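Local coordinates for protein acyl-coenzyme A oxidase acox-1.1 (Caenorhabditis elegans, PDB 5K3H) that catalyses the first, FAD-dependent step of peroxisomal beta-oxidation, desaturating acyl-CoA chains to (2E)-enoyl-CoA with reduction of oxygen to hydrogen peroxide, at residues B[128-133]-B[266-271]; B[122-127]-B[135-140]. One frame throughout, in Å; residues are numbered along the deposited sequence.

Contact 1. Residues B[128-133]-B[266-271]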
loop_
_atom_site.group_PDB
_atom_site.type_symbol
_atom_site.label_atom_id
_atom_site.label_comp_id
_atom_site.label_asym_id
_atom_site.label_seq_id
_atom_site.Cartn_x
_atom_site.Cartn_y
_atom_site.Cartn_z
ATOM N N ALA B 128 16.193 -34.257 6.884
ATOM C CA ALA B 128 16.237 -35.322 7.871
ATOM C C ALA B 128 16.544 -36.652 7.185
ATOM O O ALA B 128 16.136 -36.883 6.040
ATOM C CB ALA B 128 14.917 -35.402 8.639
ATOM N N SER B 129 17.333 -37.494 7.857
ATOM C CA SER B 129 17.587 -38.828 7.336
ATOM C C SER B 129 16.307 -39.656 7.384
ATOM O O SER B 129 15.349 -39.321 8.087
ATOM C CB SER B 129 18.697 -39.519 8.131
ATOM O OG SER B 129 18.230 -39.953 9.408
ATOM N N ASP B 130 16.324 -40.770 6.659
ATOM C CA ASP B 130 15.198 -41.687 6.646
ATOM C C ASP B 130 14.920 -42.053 8.098
ATOM O O ASP B 130 13.797 -41.907 8.578
ATOM C CB ASP B 130 15.527 -42.939 5.834
ATOM C CG ASP B 130 15.114 -42.816 4.381
ATOM O OD1 ASP B 130 13.900 -42.889 4.097
ATOM O OD2 ASP B 130 16.005 -42.644 3.522
ATOM N N GLU B 131 15.952 -42.520 8.799
ATOM C CA GLU B 131 15.795 -42.865 10.207
ATOM C C GLU B 131 15.228 -41.688 10.999
ATOM O O GLU B 131 14.453 -41.884 11.943
ATOM C CB GLU B 131 17.132 -43.328 10.772
ATOM C CG GLU B 131 17.102 -43.797 12.205
ATOM C CD GLU B 131 18.447 -44.386 12.624
ATOM O OE1 GLU B 131 19.437 -44.209 11.868
ATOM O OE2 GLU B 131 18.504 -45.058 13.683
ATOM N N GLN B 132 15.640 -40.458 10.658
ATOM C CA GLN B 132 15.112 -39.285 11.356
ATOM C C GLN B 132 13.661 -38.993 10.970
ATOM O O GLN B 132 12.847 -38.634 11.830
ATOM C CB GLN B 132 16.014 -38.070 11.112
ATOM C CG GLN B 132 17.327 -38.150 11.889
ATOM C CD GLN B 132 18.370 -37.140 11.435
ATOM O OE1 GLN B 132 18.461 -36.818 10.253
ATOM N NE2 GLN B 132 19.161 -36.633 12.380
ATOM N N GLN B 133 13.321 -39.148 9.685
ATOM C CA GLN B 133 11.945 -38.946 9.232
ATOM C C GLN B 133 10.978 -39.890 9.930
ATOM O O GLN B 133 9.855 -39.497 10.285
ATOM C CB GLN B 133 11.876 -39.138 7.725
ATOM C CG GLN B 133 12.604 -38.060 6.961
ATOM C CD GLN B 133 12.532 -38.288 5.487
ATOM O OE1 GLN B 133 11.967 -39.274 5.044
ATOM N NE2 GLN B 133 13.125 -37.393 4.713
ATOM N N LEU B 266 20.150 -32.665 11.428
ATOM C CA LEU B 266 19.485 -33.302 10.291
ATOM C C LEU B 266 20.549 -33.783 9.307
ATOM O O LEU B 266 21.323 -32.976 8.775
ATOM C CB LEU B 266 18.521 -32.320 9.624
ATOM C CG LEU B 266 17.411 -31.751 10.534
ATOM C CD1 LEU B 266 16.354 -31.001 9.742
ATOM C CD2 LEU B 266 16.779 -32.847 11.401
ATOM N N MET B 267 20.600 -35.097 9.063
ATOM C CA MET B 267 21.791 -35.711 8.479
ATOM C C MET B 267 21.509 -36.506 7.204
ATOM O O MET B 267 22.173 -37.508 6.928
ATOM C CB MET B 267 22.473 -36.610 9.508
ATOM C CG MET B 267 23.296 -35.859 10.526
ATOM S SD MET B 267 24.202 -36.946 11.643
ATOM C CE MET B 267 23.055 -37.095 13.003
ATOM N N ARG B 268 20.564 -36.059 6.373
ATOM C CA ARG B 268 20.367 -36.744 5.100
ATOM C C ARG B 268 21.594 -36.596 4.209
ATOM O O ARG B 268 22.024 -37.560 3.564
ATOM C CB ARG B 268 19.121 -36.209 4.385
ATOM C CG ARG B 268 18.882 -36.813 2.991
ATOM C CD ARG B 268 17.445 -36.593 2.519
ATOM N NE ARG B 268 16.545 -37.368 3.366
ATOM C CZ ARG B 268 15.980 -38.521 3.016
ATOM N NH1 ARG B 268 16.204 -39.042 1.816
ATOM N NH2 ARG B 268 15.200 -39.159 3.877
ATOM N N HIS B 269 22.203 -35.418 4.209
ATOM C CA HIS B 269 23.283 -35.094 3.294
ATOM C C HIS B 269 24.602 -34.788 3.981
ATOM O O HIS B 269 25.638 -34.761 3.308
ATOM C CB HIS B 269 22.884 -33.883 2.439
ATOM C CG HIS B 269 21.654 -34.110 1.620
ATOM N ND1 HIS B 269 20.572 -33.254 1.649
ATOM C CD2 HIS B 269 21.334 -35.090 0.742
ATOM C CE1 HIS B 269 19.637 -33.701 0.830
ATOM N NE2 HIS B 269 20.077 -34.811 0.263
ATOM N N THR B 270 24.585 -34.508 5.275
ATOM C CA THR B 270 25.761 -34.213 6.074
ATOM C C THR B 270 25.804 -35.146 7.274
ATOM O O THR B 270 24.771 -35.420 7.881
ATOM C CB THR B 270 25.723 -32.742 6.547
ATOM O OG1 THR B 270 25.761 -31.849 5.423
ATOM C CG2 THR B 270 26.810 -32.441 7.532
ATOM N N LYS B 271 26.987 -35.653 7.607
ATOM C CA LYS B 271 27.148 -36.479 8.795
ATOM C C LYS B 271 28.172 -35.859 9.731
ATOM O O LYS B 271 29.166 -35.273 9.281
ATOM C CB LYS B 271 27.555 -37.940 8.466
ATOM C CG LYS B 271 26.415 -38.823 7.942
ATOM C CD LYS B 271 25.996 -38.481 6.507
ATOM C CE LYS B 271 24.837 -39.363 6.044
ATOM N NZ LYS B 271 24.488 -39.109 4.616
#

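Contact 2. Residues B[122-127]-B[135-140]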
loop_
_atom_site.group_PDB
_atom_site.type_symbol
_atom_site.label_atom_id
_atom_site.label_comp_id
_atom_site.label_asym_id
_atom_site.label_seq_id
_atom_site.Cartn_x
_atom_site.Cartn_y
_atom_site.Cartn_z
ATOM N N PRO B 122 8.337 -29.685 4.947
ATOM C CA PRO B 122 9.303 -29.687 3.827
ATOM C C PRO B 122 10.754 -29.776 4.274
ATOM O O PRO B 122 11.553 -30.471 3.630
ATOM C CB PRO B 122 8.989 -28.374 3.097
ATOM C CG PRO B 122 7.518 -28.208 3.312
ATOM C CD PRO B 122 7.287 -28.671 4.746
ATOM N N ALA B 123 11.125 -29.111 5.368
ATOM C CA ALA B 123 12.500 -29.219 5.848
ATOM C C ALA B 123 12.818 -30.649 6.301
ATOM O O ALA B 123 13.914 -31.161 6.046
ATOM C CB ALA B 123 12.737 -28.199 6.959
ATOM N N LEU B 124 11.869 -31.315 6.969
ATOM C CA LEU B 124 12.081 -32.705 7.371
ATOM C C LEU B 124 12.253 -33.630 6.173
ATOM O O LEU B 124 13.106 -34.523 6.196
ATOM C CB LEU B 124 10.929 -33.195 8.245
ATOM C CG LEU B 124 10.895 -32.612 9.646
ATOM C CD1 LEU B 124 9.628 -33.013 10.362
ATOM C CD2 LEU B 124 12.124 -33.142 10.375
ATOM N N ASN B 125 11.427 -33.464 5.136
ATOM C CA ASN B 125 11.615 -34.240 3.913
ATOM C C ASN B 125 13.007 -34.033 3.333
ATOM O O ASN B 125 13.684 -34.995 2.957
ATOM C CB ASN B 125 10.567 -33.846 2.871
ATOM C CG ASN B 125 9.201 -34.409 3.175
ATOM O OD1 ASN B 125 9.078 -35.535 3.669
ATOM N ND2 ASN B 125 8.155 -33.621 2.897
ATOM N N ALA B 126 13.450 -32.774 3.267
ATOM C CA ALA B 126 14.647 -32.403 2.511
ATOM C C ALA B 126 15.947 -32.711 3.239
ATOM O O ALA B 126 16.955 -33.000 2.584
ATOM C CB ALA B 126 14.600 -30.914 2.167
ATOM N N GLN B 127 15.957 -32.642 4.575
ATOM C CA GLN B 127 17.198 -32.630 5.339
ATOM C C GLN B 127 17.309 -33.735 6.381
ATOM O O GLN B 127 18.433 -34.098 6.753
ATOM C CB GLN B 127 17.373 -31.274 6.051
ATOM C CG GLN B 127 17.190 -30.030 5.162
ATOM C CD GLN B 127 16.864 -28.767 5.974
ATOM O OE1 GLN B 127 16.731 -28.825 7.202
ATOM N NE2 GLN B 127 16.732 -27.629 5.293
ATOM N N LYS B 135 11.117 -40.851 12.823
ATOM C CA LYS B 135 10.953 -40.383 14.190
ATOM C C LYS B 135 10.208 -39.050 14.290
ATOM O O LYS B 135 9.316 -38.912 15.140
ATOM C CB LYS B 135 12.330 -40.213 14.838
ATOM C CG LYS B 135 12.291 -39.832 16.323
ATOM C CD LYS B 135 13.706 -39.599 16.898
ATOM C CE LYS B 135 14.549 -40.881 16.956
ATOM N NZ LYS B 135 15.862 -40.578 17.629
ATOM N N TRP B 136 10.486 -38.091 13.405
ATOM C CA TRP B 136 9.901 -36.747 13.490
ATOM C C TRP B 136 8.871 -36.428 12.413
ATOM O O TRP B 136 7.850 -35.799 12.710
ATOM C CB TRP B 136 11.013 -35.693 13.459
ATOM C CG TRP B 136 11.877 -35.741 14.681
ATOM C CD1 TRP B 136 11.456 -35.751 15.982
ATOM C CD2 TRP B 136 13.306 -35.785 14.726
ATOM N NE1 TRP B 136 12.531 -35.794 16.831
ATOM C CE2 TRP B 136 13.681 -35.815 16.086
ATOM C CE3 TRP B 136 14.311 -35.789 13.749
ATOM C CZ2 TRP B 136 15.016 -35.854 16.496
ATOM C CZ3 TRP B 136 15.643 -35.831 14.162
ATOM C CH2 TRP B 136 15.978 -35.866 15.522
ATOM N N LEU B 137 9.123 -36.824 11.163
ATOM C CA LEU B 137 8.207 -36.492 10.077
ATOM C C LEU B 137 6.850 -37.152 10.273
ATOM O O LEU B 137 5.812 -36.555 9.958
ATOM C CB LEU B 137 8.815 -36.894 8.735
ATOM C CG LEU B 137 7.963 -36.703 7.480
ATOM C CD1 LEU B 137 7.459 -35.266 7.335
ATOM C CD2 LEU B 137 8.788 -37.118 6.295
ATOM N N ILE B 138 6.834 -38.393 10.774
ATOM C CA ILE B 138 5.569 -39.088 11.004
ATOM C C ILE B 138 4.730 -38.354 12.045
ATOM O O ILE B 138 3.528 -38.140 11.861
ATOM C CB ILE B 138 5.825 -40.546 11.434
ATOM C CG1 ILE B 138 6.563 -41.338 10.347
ATOM C CG2 ILE B 138 4.516 -41.224 11.823
ATOM C CD1 ILE B 138 5.902 -41.326 8.981
ATOM N N ARG B 139 5.344 -37.957 13.155
ATOM C CA ARG B 139 4.600 -37.213 14.165
ATOM C C ARG B 139 4.089 -35.892 13.602
ATOM O O ARG B 139 2.940 -35.496 13.862
ATOM C CB ARG B 139 5.487 -36.967 15.386
ATOM C CG ARG B 139 5.932 -38.210 16.130
ATOM C CD ARG B 139 6.512 -37.818 17.491
ATOM N NE ARG B 139 5.512 -37.393 18.471
ATOM C CZ ARG B 139 5.792 -36.630 19.525
ATOM N NH1 ARG B 139 7.031 -36.192 19.716
ATOM N NH2 ARG B 139 4.838 -36.293 20.380
ATOM N N ALA B 140 4.909 -35.219 12.785
ATOM C CA ALA B 140 4.485 -33.958 12.193
ATOM C C ALA B 140 3.304 -34.182 11.262
ATOM O O ALA B 140 2.300 -33.466 11.338
ATOM C CB ALA B 140 5.652 -33.295 11.464
#

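Contact 1. Residues B[128-133]-B[266-271]
Arg268 reaches across to Ala128 and Asp130, where helix 130-141 begins. Its CB lies 3.5 Å from Ala128 O; with CG turned anti to the backbone N (chi1 176°), CG and CD both pass the same oxygen before the chain bends at chi3. NE then gives Ala128 O a bond of 2.7 Å that is nearly straight (162°), the oxygen sitting at the guanidinium edge, in its plane. At the tip NH2 adds a weak second bond to this oxygen and forms a long salt bridge with Asp130 OD2 (3.6 Å), the carboxylate plane turned 59° from the guanidinium; NH1 stays farther from OD2, at 4.0 Å. The carbonyl thus gripped belongs to the residue just before an N-cap: Ser129 and Gln132 form a capping box, with Gln132 N donating to Ser129 OG and Ser129 N to Gln132 OE1. Gln132 OE1 is shared across the contact, because Met267 N also donates to it, at 3.0 Å and in the carbonyl plane on a lone pair. NE2 of this amide is held by the carbonyls of Thr263 and Leu265, which fixes its rotation. Nearby, Ala128 CB rests on Leu266 CD2 at 4.2 Å.

Contact 2. Residues B[122-127]-B[135-140]
A helical hairpin in the N-terminal part of the acyl-CoA oxidase chain folds helix 130-141 back against helix 114-127, and the contact between 122-127 and 135-140 is its apolar seam. The two segments run close to antiparallel, their axes 9.8 Å apart at an angle of 153°. Leu124 has the largest share of the packing. With its CG anti to the carbonyl carbon (chi1 -72°), the branch points at the facing helix, where its two methyls part: CD1 reaches the backbone of Leu137, 3.8 Å from its CA, and also meets Ala140 CB, while CD2 touches Trp136 CB at 4.2 Å. Leu137 answers from the other helix. With CG anti to the backbone N (chi1 176°), it places CD1 against Leu124 CB at 4.1 Å; Asn125 OD1 comes close to CD2 without a bond, the two side chains crossing at about a right angle. Ile121 packs on Leu137 as well, and Met219 of strand 211-221 lies against both Leu124 and Trp136. With an alanine in place of Leu137 both CD methyls are gone, and a gap beside Leu124 CB is likely to open, leaving that side of the seam less filled. No hydrogen bond crosses between the segments; apolar packing joins them, as in an antiparallel helical hairpin, here within the N-terminal acyl-CoA oxidase family region.

Overall arrangement
Helix 130-141 serves both contacts, its first turn in contact 1 and the following turns in contact 2, and their centres lie about 10 Å apart. Polar bonds join them directly: Arg268 N probably donates to Gln127 O (2.9 Å), tying the 266-271 loop to the end of helix 114-127, and Gln133 NE2 probably donates to Leu124 O (3.2 Å), bridging the hairpin near its turn. Contact 1 is mainly polar and contact 2 apolar, around the same short connection. Both lie near Tyr149, a residue of the FAD site shared between the dimeric partners, in this apo crystal form: its side chain is about 7 Å from that of Leu266 and about 8 Å from that of Leu124.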